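Local coordinates for protein geranylgeranyl pyrophosphate synthetase (Pyrococcus horikoshii, PDB 1WY0) that probably condenses isopentenyl diphosphate with an allylic diphosphate to make geranylgeranyl diphosphate, at residues D237-F251 and E256-K268. Numbering follows the deposited sequence.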
# COMPACT_ATOMS: atom_id res chain seq x y z
N ASP A 237 1.49 11.61 -26.03
CA ASP A 237 2.61 11.52 -25.10
C ASP A 237 3.49 12.76 -25.26
O ASP A 237 4.21 13.14 -24.33
CB ASP A 237 3.45 10.26 -25.35
CG ASP A 237 2.81 8.99 -24.80
OD1 ASP A 237 1.86 9.09 -23.98
OD2 ASP A 237 3.26 7.89 -25.16
N ILE A 238 3.44 13.38 -26.43
CA ILE A 238 4.23 14.59 -26.66
C ILE A 238 3.57 15.75 -25.93
O ILE A 238 4.23 16.57 -25.29
CB ILE A 238 4.30 14.96 -28.16
CG1 ILE A 238 4.92 13.82 -28.97
CG2 ILE A 238 5.10 16.25 -28.34
CD1 ILE A 238 6.36 13.54 -28.61
N ARG A 239 2.25 15.81 -26.05
CA ARG A 239 1.47 16.83 -25.38
C ARG A 239 1.58 16.65 -23.87
O ARG A 239 1.47 17.59 -23.08
CB ARG A 239 0.01 16.69 -25.81
CG ARG A 239 -0.19 16.93 -27.31
CD ARG A 239 -1.38 17.86 -27.58
NE ARG A 239 -2.31 17.26 -28.54
CZ ARG A 239 -3.35 16.56 -28.04
NH1 ARG A 239 -3.50 16.45 -26.73
NH2 ARG A 239 -4.22 15.99 -28.87
N LYS A 240 1.76 15.38 -23.48
CA LYS A 240 1.88 15.06 -22.06
C LYS A 240 3.27 15.38 -21.53
O LYS A 240 3.50 15.50 -20.33
CB LYS A 240 1.61 13.56 -21.90
CG LYS A 240 0.23 13.28 -21.32
CD LYS A 240 -0.37 11.98 -21.88
CE LYS A 240 0.22 10.73 -21.20
NZ LYS A 240 0.05 9.57 -22.07
N GLY A 241 4.23 15.49 -22.46
CA GLY A 241 5.61 15.59 -22.03
C GLY A 241 6.02 14.31 -21.29
O GLY A 241 6.65 14.35 -20.24
N LYS A 242 5.65 13.15 -21.80
CA LYS A 242 5.99 11.90 -21.13
C LYS A 242 7.41 11.46 -21.49
O LYS A 242 7.80 11.53 -22.65
CB LYS A 242 5.00 10.81 -21.55
CG LYS A 242 5.10 9.53 -20.76
CD LYS A 242 4.43 8.39 -21.51
CE LYS A 242 4.37 7.14 -20.68
NZ LYS A 242 3.91 5.99 -21.50
N LYS A 243 8.17 11.01 -20.49
CA LYS A 243 9.53 10.54 -20.71
C LYS A 243 9.53 9.10 -21.19
O LYS A 243 9.31 8.17 -20.42
CB LYS A 243 10.36 10.65 -19.43
CG LYS A 243 11.10 11.96 -19.25
CD LYS A 243 10.16 13.10 -18.92
CE LYS A 243 10.92 14.39 -18.77
NZ LYS A 243 10.04 15.48 -18.30
N THR A 244 9.77 8.92 -22.48
CA THR A 244 9.82 7.59 -23.08
C THR A 244 11.24 7.35 -23.59
O THR A 244 12.08 8.24 -23.52
CB THR A 244 8.86 7.49 -24.26
OG1 THR A 244 9.43 8.17 -25.39
CG2 THR A 244 7.52 8.14 -23.91
N LEU A 245 11.51 6.15 -24.10
CA LEU A 245 12.83 5.84 -24.64
C LEU A 245 13.09 6.64 -25.90
O LEU A 245 14.23 6.94 -26.23
CB LEU A 245 12.95 4.35 -24.95
CG LEU A 245 14.23 3.93 -25.67
CD1 LEU A 245 15.45 4.48 -24.94
CD2 LEU A 245 14.29 2.42 -25.75
N ILE A 246 12.01 6.97 -26.62
CA ILE A 246 12.10 7.74 -27.85
C ILE A 246 12.59 9.16 -27.56
O ILE A 246 13.46 9.69 -28.24
CB ILE A 246 10.72 7.81 -28.53
CG1 ILE A 246 10.21 6.40 -28.80
CG2 ILE A 246 10.81 8.61 -29.83
CD1 ILE A 246 8.73 6.32 -29.13
N VAL A 247 12.01 9.77 -26.53
CA VAL A 247 12.38 11.12 -26.14
C VAL A 247 13.80 11.14 -25.55
O VAL A 247 14.54 12.11 -25.73
CB VAL A 247 11.36 11.66 -25.11
CG1 VAL A 247 11.85 12.94 -24.51
CG2 VAL A 247 10.04 11.90 -25.79
N ALA A 248 14.18 10.07 -24.84
CA ALA A 248 15.52 10.01 -24.26
C ALA A 248 16.55 9.92 -25.39
O ALA A 248 17.59 10.58 -25.34
CB ALA A 248 15.65 8.80 -23.34
N HIS A 249 16.27 9.11 -26.40
CA HIS A 249 17.19 8.98 -27.53
C HIS A 249 17.33 10.32 -28.23
O HIS A 249 18.42 10.71 -28.62
CB HIS A 249 16.70 7.94 -28.53
CG HIS A 249 17.55 7.83 -29.75
ND1 HIS A 249 17.39 8.63 -30.86
CD2 HIS A 249 18.55 6.97 -30.06
CE1 HIS A 249 18.25 8.28 -31.80
NE2 HIS A 249 18.97 7.27 -31.34
N PHE A 250 16.22 11.01 -28.40
CA PHE A 250 16.26 12.30 -29.10
C PHE A 250 17.11 13.34 -28.36
O PHE A 250 17.93 14.05 -28.93
CB PHE A 250 14.83 12.82 -29.25
CG PHE A 250 14.86 14.27 -29.66
CD1 PHE A 250 14.68 15.25 -28.70
CD2 PHE A 250 15.04 14.60 -30.99
CE1 PHE A 250 14.67 16.59 -29.08
CE2 PHE A 250 15.03 15.95 -31.36
CZ PHE A 250 14.85 16.94 -30.41
N PHE A 251 16.87 13.45 -27.03
CA PHE A 251 17.65 14.40 -26.23
C PHE A 251 19.14 14.05 -26.24
O PHE A 251 20.01 14.90 -26.12
CB PHE A 251 17.12 14.37 -24.80
CG PHE A 251 15.87 15.19 -24.70
CD1 PHE A 251 15.69 16.30 -25.53
CD2 PHE A 251 14.90 14.86 -23.77
CE1 PHE A 251 14.54 17.06 -25.43
CE2 PHE A 251 13.74 15.63 -23.67
CZ PHE A 251 13.56 16.73 -24.50
N GLU A 256 21.54 21.41 -30.35
CA GLU A 256 20.91 22.41 -29.50
C GLU A 256 19.69 23.09 -30.08
O GLU A 256 18.68 23.26 -29.38
CB GLU A 256 21.94 23.46 -29.10
CG GLU A 256 22.76 23.05 -27.90
CD GLU A 256 21.88 22.75 -26.70
OE1 GLU A 256 21.07 23.62 -26.33
OE2 GLU A 256 22.00 21.63 -26.15
N LYS A 257 19.76 23.47 -31.34
CA LYS A 257 18.67 24.15 -31.99
C LYS A 257 17.39 23.30 -31.92
O LYS A 257 16.31 23.75 -31.57
CB LYS A 257 19.15 24.34 -33.42
CG LYS A 257 18.33 25.36 -34.18
CD LYS A 257 18.47 25.23 -35.70
CE LYS A 257 17.09 25.01 -36.36
NZ LYS A 257 17.26 24.43 -37.69
N ASP A 258 17.54 22.03 -32.28
CA ASP A 258 16.40 21.13 -32.29
C ASP A 258 15.87 20.84 -30.89
O ASP A 258 14.66 20.89 -30.67
CB ASP A 258 16.76 19.85 -33.04
CG ASP A 258 17.07 20.12 -34.52
OD1 ASP A 258 16.53 21.09 -35.06
OD2 ASP A 258 17.85 19.36 -35.13
N LYS A 259 16.77 20.56 -29.95
CA LYS A 259 16.48 20.34 -28.53
C LYS A 259 15.55 21.43 -27.96
O LYS A 259 14.57 21.15 -27.29
CB LYS A 259 17.80 20.34 -27.77
CG LYS A 259 18.42 18.94 -27.70
CD LYS A 259 19.17 18.70 -26.38
CE LYS A 259 20.59 18.17 -26.60
NZ LYS A 259 21.54 19.28 -26.53
N GLN A 260 15.98 22.66 -28.21
CA GLN A 260 15.29 23.84 -27.67
C GLN A 260 13.92 24.06 -28.31
O GLN A 260 12.98 24.48 -27.65
CB GLN A 260 16.15 25.09 -27.87
CG GLN A 260 17.53 25.01 -27.25
CD GLN A 260 17.48 24.64 -25.79
OE1 GLN A 260 16.88 25.36 -24.98
NE2 GLN A 260 18.12 23.53 -25.43
N ARG A 261 13.82 23.79 -29.61
CA ARG A 261 12.51 23.94 -30.24
C ARG A 261 11.56 22.83 -29.78
O ARG A 261 10.38 23.04 -29.51
CB ARG A 261 12.73 23.87 -31.75
CG ARG A 261 11.43 24.02 -32.54
CD ARG A 261 10.57 25.18 -32.04
NE ARG A 261 9.41 25.37 -32.91
CZ ARG A 261 8.41 26.13 -32.45
NH1 ARG A 261 8.49 26.68 -31.25
NH2 ARG A 261 7.31 26.30 -33.19
N PHE A 262 12.11 21.61 -29.72
CA PHE A 262 11.33 20.48 -29.24
C PHE A 262 10.77 20.74 -27.83
O PHE A 262 9.67 20.35 -27.48
CB PHE A 262 12.25 19.27 -29.21
CG PHE A 262 11.48 18.05 -28.79
CD1 PHE A 262 10.65 17.42 -29.70
CD2 PHE A 262 11.67 17.52 -27.52
CE1 PHE A 262 10.00 16.25 -29.34
CE2 PHE A 262 11.02 16.34 -27.17
CZ PHE A 262 10.19 15.70 -28.08
N LEU A 263 11.61 21.40 -27.00
CA LEU A 263 11.20 21.64 -25.62
C LEU A 263 10.09 22.68 -25.51
O LEU A 263 9.27 22.67 -24.60
CB LEU A 263 12.43 22.09 -24.83
CG LEU A 263 13.16 20.91 -24.17
CD1 LEU A 263 14.27 21.37 -23.23
CD2 LEU A 263 12.23 20.03 -23.34
N LYS A 264 10.08 23.64 -26.46
CA LYS A 264 8.98 24.59 -26.47
C LYS A 264 7.65 23.87 -26.66
O LYS A 264 6.66 24.11 -25.97
CB LYS A 264 9.22 25.59 -27.60
CG LYS A 264 10.10 26.76 -27.16
CD LYS A 264 9.94 27.98 -28.08
CE LYS A 264 11.11 28.13 -29.05
NZ LYS A 264 10.67 28.84 -30.24
N ILE A 265 7.64 22.97 -27.67
CA ILE A 265 6.39 22.30 -28.03
C ILE A 265 6.26 20.90 -27.40
O ILE A 265 5.62 20.01 -27.94
CB ILE A 265 6.33 22.18 -29.55
CG1 ILE A 265 7.56 21.42 -30.06
CG2 ILE A 265 6.34 23.58 -30.18
CD1 ILE A 265 7.59 21.34 -31.59
N PHE A 266 6.93 20.72 -26.24
CA PHE A 266 6.91 19.45 -25.53
C PHE A 266 6.23 19.58 -24.17
O PHE A 266 6.63 20.37 -23.32
CB PHE A 266 8.35 18.97 -25.36
CG PHE A 266 8.37 17.61 -24.74
CD1 PHE A 266 7.71 16.56 -25.38
CD2 PHE A 266 9.04 17.39 -23.55
CE1 PHE A 266 7.73 15.29 -24.82
CE2 PHE A 266 9.05 16.11 -22.99
CZ PHE A 266 8.40 15.06 -23.62
N GLY A 267 5.17 18.79 -23.93
CA GLY A 267 4.52 18.84 -22.63
C GLY A 267 3.88 20.20 -22.35
O GLY A 267 3.77 20.64 -21.22
N LYS A 268 3.45 20.88 -23.42
CA LYS A 268 2.82 22.19 -23.29
C LYS A 268 1.29 22.06 -23.29
O LYS A 268 0.74 21.04 -23.70
CB LYS A 268 3.25 23.10 -24.45
CG LYS A 268 2.61 24.48 -24.43
CD LYS A 268 2.95 25.27 -25.69
CE LYS A 268 2.47 24.54 -26.95
NZ LYS A 268 2.88 25.23 -28.21
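Helices 245-251 and 256-264 run roughly antiparallel at 143°, and the loops flanking them meet where the CA atoms of G241 and G267 lie 3.5 Å apart. G241, with positive phi, is the C-prime residue of the Schellman motif that ends helix 236-240. G267 N donates to I238 O at 2.8 Å, nearly along the C=O axis. G267 CA also makes a CA-H...O contact with R239 O. A CB on either glycine would run into the CA of the other.

CG of F266 stands anti to its backbone N (chi1 -175°), which carries the ring across to G241. One ring face receives G241 CA in a CH-pi contact, 3.6 Å from the ring centroid. The opposite face meets F262 CE2, while I238 CG2 and K242 O lie at the edge. V247 CG1, from helix 245-253, comes within 4.1 Å of F266 CZ. A serine in place of F266 would probably leave G241 CA without its aromatic face and open a gap between V247, F262 and I238.

F250, F251 and F262 form an aromatic cluster between the helices. The F250 and F262 rings pass obliquely, planes at 46°, with F250 CE1 3.5 Å from F262 CD2. The F251 ring is turned steeply against that of F262, and its CZ reaches L263 CD2 at 3.7 Å. Helices 283-296 and 299-315 also touch F250.

The contact is structural packing within the helical polyprenyl synthetase fold. Buried aromatic and aliphatic surface holds the two helices together. The bond from G267 N to I238 O is the only hydrogen bond between the two segments, and the paired glycines let their loops approach closely.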